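Local coordinates for protein kallistatin (Homo sapiens, PDB 6F4V) that inhibits the serine protease tissue kallikrein as a secreted serpin, forming a stable equimolar complex with the enzyme and being cleaved at its reactive site, at residues F169-K175 and M222-A228; Y209-L215 and R254-L259. All coordinates share one frame; numbering follows the deposited sequence.

Contact 1. Residues F169-K175 and M222-A228; sequences FKALWEK and MDYKGDA. With NA (sodium ion), chain J.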
# COMPACT_ATOMS: atom_id res chain seq x y z
N PHE A 169 8.57 3.97 4.24
CA PHE A 169 8.12 4.02 5.62
C PHE A 169 9.12 3.28 6.48
O PHE A 169 9.36 2.10 6.29
CB PHE A 169 6.76 3.32 5.72
CG PHE A 169 6.21 3.20 7.11
CD1 PHE A 169 5.51 4.24 7.67
CD2 PHE A 169 6.36 2.05 7.84
CE1 PHE A 169 4.97 4.14 8.94
CE2 PHE A 169 5.81 1.92 9.12
CZ PHE A 169 5.11 2.98 9.66
N LYS A 170 9.67 3.97 7.47
CA LYS A 170 10.56 3.31 8.43
C LYS A 170 10.26 3.91 9.78
O LYS A 170 10.32 5.14 9.97
CB LYS A 170 12.05 3.50 8.04
CG LYS A 170 12.99 2.72 8.97
CD LYS A 170 14.42 2.56 8.42
CE LYS A 170 15.17 3.85 8.20
NZ LYS A 170 16.50 3.57 7.53
N ALA A 171 9.91 3.04 10.72
CA ALA A 171 9.37 3.49 11.99
C ALA A 171 9.80 2.58 13.10
O ALA A 171 9.69 1.37 13.02
CB ALA A 171 7.84 3.52 11.92
N LEU A 172 10.21 3.19 14.20
CA LEU A 172 10.56 2.46 15.41
C LEU A 172 9.32 2.04 16.21
O LEU A 172 8.36 2.82 16.33
CB LEU A 172 11.41 3.35 16.31
CG LEU A 172 12.80 3.73 15.82
CD1 LEU A 172 13.31 4.88 16.69
CD2 LEU A 172 13.75 2.55 15.83
N TRP A 173 9.36 0.86 16.82
CA TRP A 173 8.33 0.45 17.78
C TRP A 173 8.33 1.38 18.99
O TRP A 173 9.41 1.71 19.48
CB TRP A 173 8.59 -0.95 18.32
CG TRP A 173 8.64 -2.04 17.34
CD1 TRP A 173 9.65 -2.89 17.13
CD2 TRP A 173 7.59 -2.43 16.45
NE1 TRP A 173 9.31 -3.81 16.17
CE2 TRP A 173 8.05 -3.53 15.72
CE3 TRP A 173 6.28 -1.96 16.22
CZ2 TRP A 173 7.26 -4.18 14.75
CZ3 TRP A 173 5.50 -2.61 15.25
CH2 TRP A 173 6.00 -3.69 14.53
N GLU A 174 7.17 1.77 19.52
CA GLU A 174 7.16 2.33 20.88
C GLU A 174 7.68 1.29 21.89
O GLU A 174 8.34 1.67 22.86
CB GLU A 174 5.77 2.77 21.33
CG GLU A 174 5.31 4.06 20.69
CD GLU A 174 5.89 5.32 21.31
OE1 GLU A 174 5.43 6.42 20.94
OE2 GLU A 174 6.81 5.22 22.14
N LYS A 175 7.36 0.01 21.66
CA LYS A 175 7.71 -1.08 22.58
C LYS A 175 8.55 -2.15 21.82
O LYS A 175 8.01 -3.17 21.35
CB LYS A 175 6.43 -1.69 23.14
CG LYS A 175 5.62 -0.76 24.05
CD LYS A 175 4.17 -1.20 24.14
CE LYS A 175 3.29 -0.13 24.79
NZ LYS A 175 3.38 -0.22 26.26
N MET A 222 0.11 -2.38 17.63
CA MET A 222 1.39 -1.88 18.12
C MET A 222 1.63 -0.48 17.58
O MET A 222 1.44 -0.19 16.39
CB MET A 222 2.54 -2.80 17.73
CG MET A 222 2.53 -4.11 18.46
SD MET A 222 3.89 -5.18 17.99
CE MET A 222 5.23 -4.34 18.81
N ASP A 223 2.03 0.40 18.48
CA ASP A 223 2.28 1.78 18.11
C ASP A 223 3.71 1.92 17.66
O ASP A 223 4.61 1.26 18.19
CB ASP A 223 1.97 2.73 19.28
CG ASP A 223 0.45 2.82 19.57
OD1 ASP A 223 -0.34 2.90 18.61
OD2 ASP A 223 0.02 2.66 20.71
N TYR A 224 3.91 2.79 16.69
CA TYR A 224 5.23 3.28 16.31
C TYR A 224 5.50 4.62 16.98
O TYR A 224 4.58 5.30 17.44
CB TYR A 224 5.31 3.46 14.81
CG TYR A 224 5.15 2.19 14.01
CD1 TYR A 224 6.13 1.20 14.02
CD2 TYR A 224 4.00 1.96 13.27
CE1 TYR A 224 6.01 0.05 13.29
CE2 TYR A 224 3.84 0.78 12.54
CZ TYR A 224 4.85 -0.15 12.52
OH TYR A 224 4.70 -1.31 11.80
N LYS A 225 6.77 4.99 17.05
CA LYS A 225 7.14 6.35 17.46
C LYS A 225 6.83 7.26 16.29
O LYS A 225 7.46 7.14 15.23
CB LYS A 225 8.62 6.40 17.85
CG LYS A 225 8.86 5.60 19.11
CD LYS A 225 10.30 5.68 19.59
CE LYS A 225 10.51 4.73 20.74
NZ LYS A 225 11.90 4.84 21.26
N GLY A 226 5.87 8.15 16.47
CA GLY A 226 5.28 8.95 15.38
C GLY A 226 3.84 8.57 15.11
O GLY A 226 3.25 7.81 15.85
N ASP A 227 3.27 9.11 14.06
CA ASP A 227 1.83 9.05 13.87
C ASP A 227 1.47 7.84 13.02
O ASP A 227 0.92 8.00 11.91
CB ASP A 227 1.33 10.34 13.24
CG ASP A 227 1.54 11.55 14.15
OD1 ASP A 227 1.53 11.38 15.38
OD2 ASP A 227 1.67 12.68 13.62
N ALA A 228 1.80 6.66 13.51
CA ALA A 228 1.45 5.42 12.81
C ALA A 228 1.25 4.30 13.78
O ALA A 228 1.84 4.28 14.85
CB ALA A 228 2.49 5.06 11.76
NA NA J . 3.03 6.79 17.98
O HOH W 1 4.61 8.34 19.06
O HOH W 2 2.84 6.15 20.19
O HOH W 3 5.10 -0.67 20.07
O HOH W 4 1.15 5.59 17.22
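Tyr224 and Trp173 meet where the end of strand 159-172, part of the large serpin sheet, is joined by a single beta bridge to the turn leaving strand 217-223 of the smaller sheet. Two backbone bonds make the joint: Lys225 N gives a nearly straight one to Leu172 O (2.8 Å), and Glu174 N binds Asp223 O.

Tyr224 can be followed outward. Its CB touches the Ala171 methyl, which also lies against CG and CD1. With CG beside the backbone N (chi1 -63°), the ring passes between two aromatic neighbours. Tyr224 CE2 receives Phe169 CZ at 3.8 Å, an edge-to-face pair in which Phe169 supplies the edge. Tyr224 CE1 approaches Trp173 CZ3 at 3.3 Å; these two rings are nearly parallel but slid apart, planes at 12°. The hydroxyl at the tip is hydrogen-bonded to Thr329. Over one face of Trp173 the bent Met222 chain lays its CE, 3.9 Å from the centre of the six-membered ring, with SD above the same ring as a Met-aromatic contact.

Beyond the aromatic cluster the turn holds a sodium ion, bound by Tyr224 O at 2.2 Å, Gly226 O and three waters, two of which donate to Glu174 OE1.

Contact 2. Residues Y209-L215 and R254-L259; sequences YLHDRYL and RWNNLL. With Z9L (methyl 2,3,6-tri-O-sulfo-alpha-D-glucopyranoside), chain C; Z9K (3-O-methyl-2-O-sulfo-alpha-L-idopyranuronic acid), chain B.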
# COMPACT_ATOMS: atom_id res chain seq x y z
N TYR A 209 -4.47 -5.22 22.96
CA TYR A 209 -4.92 -6.42 22.24
C TYR A 209 -6.26 -6.93 22.75
O TYR A 209 -6.68 -6.62 23.86
CB TYR A 209 -3.87 -7.55 22.28
CG TYR A 209 -3.64 -8.14 23.66
CD1 TYR A 209 -2.90 -7.45 24.62
CD2 TYR A 209 -4.18 -9.38 24.01
CE1 TYR A 209 -2.70 -7.98 25.89
CE2 TYR A 209 -3.99 -9.92 25.28
CZ TYR A 209 -3.24 -9.20 26.21
OH TYR A 209 -3.03 -9.73 27.45
N LEU A 210 -6.94 -7.69 21.89
CA LEU A 210 -8.20 -8.31 22.24
C LEU A 210 -8.31 -9.66 21.60
O LEU A 210 -7.69 -9.93 20.54
CB LEU A 210 -9.38 -7.43 21.83
CG LEU A 210 -9.52 -7.08 20.36
CD1 LEU A 210 -10.23 -8.14 19.52
CD2 LEU A 210 -10.25 -5.74 20.26
N HIS A 211 -9.10 -10.52 22.24
CA HIS A 211 -9.56 -11.78 21.65
C HIS A 211 -11.00 -11.53 21.27
O HIS A 211 -11.86 -11.28 22.15
CB HIS A 211 -9.40 -12.93 22.66
CG HIS A 211 -8.03 -13.04 23.25
ND1 HIS A 211 -6.91 -13.36 22.50
CD2 HIS A 211 -7.59 -12.88 24.53
CE1 HIS A 211 -5.85 -13.41 23.29
NE2 HIS A 211 -6.23 -13.11 24.52
N ASP A 212 -11.29 -11.54 19.97
CA ASP A 212 -12.58 -11.08 19.47
C ASP A 212 -13.63 -12.15 19.88
O ASP A 212 -13.43 -13.36 19.66
CB ASP A 212 -12.50 -10.89 17.95
CG ASP A 212 -13.63 -10.06 17.38
OD1 ASP A 212 -14.81 -10.24 17.80
OD2 ASP A 212 -13.37 -9.26 16.44
N ARG A 213 -14.73 -11.70 20.49
CA ARG A 213 -15.82 -12.61 20.87
C ARG A 213 -16.86 -12.83 19.77
O ARG A 213 -17.70 -13.72 19.90
CB ARG A 213 -16.48 -12.17 22.18
CG ARG A 213 -15.51 -12.26 23.36
CD ARG A 213 -16.06 -11.61 24.62
NE ARG A 213 -17.23 -12.31 25.14
CZ ARG A 213 -18.09 -11.81 26.03
NH1 ARG A 213 -17.95 -10.57 26.52
NH2 ARG A 213 -19.13 -12.54 26.41
N TYR A 214 -16.82 -12.02 18.71
CA TYR A 214 -17.70 -12.19 17.55
C TYR A 214 -17.00 -12.93 16.40
O TYR A 214 -17.69 -13.41 15.50
CB TYR A 214 -18.17 -10.83 16.99
CG TYR A 214 -19.27 -10.08 17.73
CD1 TYR A 214 -18.96 -9.14 18.73
CD2 TYR A 214 -20.62 -10.26 17.39
CE1 TYR A 214 -19.97 -8.42 19.37
CE2 TYR A 214 -21.62 -9.56 18.03
CZ TYR A 214 -21.30 -8.63 19.02
OH TYR A 214 -22.32 -7.95 19.65
N LEU A 215 -15.67 -12.97 16.38
CA LEU A 215 -14.93 -13.53 15.25
C LEU A 215 -13.82 -14.41 15.74
O LEU A 215 -13.28 -14.18 16.81
CB LEU A 215 -14.29 -12.40 14.43
CG LEU A 215 -15.24 -11.37 13.84
CD1 LEU A 215 -14.40 -10.23 13.26
CD2 LEU A 215 -16.10 -12.00 12.75
N ARG A 254 -13.97 -0.83 14.07
CA ARG A 254 -14.47 -1.53 15.24
C ARG A 254 -13.32 -1.96 16.13
O ARG A 254 -13.34 -1.67 17.35
CB ARG A 254 -15.36 -2.74 14.86
CG ARG A 254 -15.66 -3.68 16.00
CD ARG A 254 -16.73 -4.74 15.67
NE ARG A 254 -16.73 -5.70 16.77
CZ ARG A 254 -16.00 -6.81 16.85
NH1 ARG A 254 -15.22 -7.22 15.84
NH2 ARG A 254 -16.07 -7.54 17.96
N TRP A 255 -12.34 -2.67 15.56
CA TRP A 255 -11.18 -3.09 16.34
C TRP A 255 -10.42 -1.91 16.96
O TRP A 255 -10.03 -1.96 18.14
CB TRP A 255 -10.23 -3.92 15.50
CG TRP A 255 -10.75 -5.28 15.15
CD1 TRP A 255 -11.52 -6.11 15.92
CD2 TRP A 255 -10.50 -5.98 13.94
NE1 TRP A 255 -11.77 -7.27 15.26
CE2 TRP A 255 -11.16 -7.23 14.03
CE3 TRP A 255 -9.78 -5.68 12.78
CZ2 TRP A 255 -11.09 -8.20 13.01
CZ3 TRP A 255 -9.76 -6.62 11.71
CH2 TRP A 255 -10.41 -7.88 11.86
N ASN A 256 -10.21 -0.88 16.14
CA ASN A 256 -9.52 0.33 16.60
C ASN A 256 -10.23 0.94 17.80
O ASN A 256 -9.57 1.26 18.80
CB ASN A 256 -9.37 1.36 15.50
CG ASN A 256 -8.40 2.47 15.90
OD1 ASN A 256 -7.28 2.19 16.27
ND2 ASN A 256 -8.85 3.68 15.89
N ASN A 257 -11.56 1.06 17.73
CA ASN A 257 -12.34 1.67 18.82
C ASN A 257 -12.40 0.80 20.07
O ASN A 257 -12.30 1.34 21.19
CB ASN A 257 -13.73 2.11 18.32
CG ASN A 257 -13.64 3.30 17.39
OD1 ASN A 257 -12.67 4.08 17.47
ND2 ASN A 257 -14.63 3.47 16.52
N LEU A 258 -12.46 -0.52 19.90
CA LEU A 258 -12.33 -1.41 21.03
C LEU A 258 -10.98 -1.21 21.71
O LEU A 258 -10.92 -1.13 22.96
CB LEU A 258 -12.48 -2.87 20.63
CG LEU A 258 -13.90 -3.25 20.20
CD1 LEU A 258 -13.89 -4.59 19.49
CD2 LEU A 258 -14.83 -3.25 21.44
N LEU A 259 -9.93 -1.03 20.90
CA LEU A 259 -8.61 -0.84 21.46
C LEU A 259 -8.31 0.61 21.89
O LEU A 259 -7.16 1.01 21.96
CB LEU A 259 -7.54 -1.36 20.51
CG LEU A 259 -7.65 -2.86 20.30
CD1 LEU A 259 -6.67 -3.30 19.21
CD2 LEU A 259 -7.45 -3.68 21.57
O4 Z9L C . -20.59 -6.76 24.21
C4 Z9L C . -20.35 -8.20 24.21
C5 Z9L C . -19.44 -8.71 23.09
O5 Z9L C . -19.29 -10.16 23.21
C6 Z9L C . -18.06 -8.11 23.10
O6 Z9L C . -17.25 -8.79 22.18
S1 Z9L C . -15.92 -7.93 21.65
O7 Z9L C . -16.53 -6.67 20.75
O11 Z9L C . -14.97 -8.91 20.73
O15 Z9L C . -15.10 -7.35 22.97
C3 Z9L C . -21.71 -8.83 24.01
O3 Z9L C . -22.47 -8.55 25.23
S2 Z9L C . -24.00 -7.97 24.99
O8 Z9L C . -24.71 -7.70 26.46
O9 Z9L C . -24.88 -9.10 24.14
O10 Z9L C . -23.93 -6.57 24.12
C2 Z9L C . -21.78 -10.30 23.70
O2 Z9L C . -21.98 -11.06 24.91
S3 Z9L C . -22.91 -12.45 24.86
O12 Z9L C . -23.22 -12.85 26.45
O13 Z9L C . -22.07 -13.69 24.16
O14 Z9L C . -24.34 -12.22 24.04
C1 Z9L C . -20.57 -10.89 22.95
O1 Z9L C . -20.82 -10.89 21.60
C7 Z9L C . -20.09 -11.81 20.79
O4 Z9K B . -21.70 -2.59 24.88
C4 Z9K B . -20.52 -3.13 25.47
C5 Z9K B . -19.40 -3.33 24.41
O5 Z9K B . -19.50 -4.77 23.80
C6 Z9K B . -19.45 -2.40 23.34
O10 Z9K B . -20.51 -2.23 22.68
O6 Z9K B . -18.42 -1.74 23.02
C3 Z9K B . -20.92 -4.38 26.21
O3 Z9K B . -21.18 -4.05 27.62
C7 Z9K B . -22.34 -3.33 27.91
C2 Z9K B . -19.89 -5.44 26.17
O2 Z9K B . -20.28 -6.59 26.99
S1 Z9K B . -19.09 -7.41 27.84
O7 Z9K B . -19.57 -9.00 28.03
O8 Z9K B . -18.86 -6.72 29.32
O9 Z9K B . -17.66 -7.39 27.00
C1 Z9K B . -19.60 -5.89 24.77
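Asp212 of segment 209-215 faces Arg254 and Trp255 of helix 249-258 in an ionic junction within the glycan pocket. The salt bridge is end-on: Arg254 NH1 binds Asp212 OD2 (2.8 Å) on its syn side, while Arg254 NH2 reaches Asp212 OD1 (3.0 Å) from above the carboxylate plane, the two flat groups being turned 41° apart.

Further hydrogen bonds fix the acid. Trp255 NE1 points at Asp212 OD2 (2.8 Å) within its own ring plane, which stands almost perpendicular to the carboxylate, and Tyr214 N closes an Asx turn on OD1. Replacing Asp212 by an alanine would probably cost the Arg254 guanidinium its carboxylate mate, leave Trp255 NE1 without this acceptor and let the turn relax.

Apolar contacts complete the joint. Leu210 CD2 lies 3.7 Å from both Leu258 CB and Leu259 CD2, and Leu215 CD1 meets Trp255 CZ2.

Toward the sulfated sugars, Arg254 NH2 also binds sulfate oxygen O7 of Z9L, and Arg213 N binds Z9L O11 (2.8 Å). Arg213 NH1 donates a hydrogen bond to sulfate oxygen O7 of Z9K, while the methyl C7 of Z9L sits over the Tyr214 ring. Asp212, itself a pocket residue, holds Arg254 between carboxylate and sulfate, where its positive charge is likely to offset both anions.

How the contacts relate
Contacts 1 and 2 show how one small sheet can serve two unlike junctions. Their centres are 21 Å apart and their nearest atoms about 7 Å, without touching. Along the chain the segments alternate: 169-175, 209-215, 222-228, 254-259. Strands 206-211 and 217-223 are consecutive in sequence and adjacent in the antiparallel four-stranded sheet, so the two contacts share one sheet. Contact 1 ties this sheet to strand 159-172 of the large mixed sheet and carries the sodium ion; contact 2 packs helix 249-258 against it and carries five of the six residues of the glycan pocket. Both lie within the one serpin fold, with the sulfated sugars and the metal held at separate places.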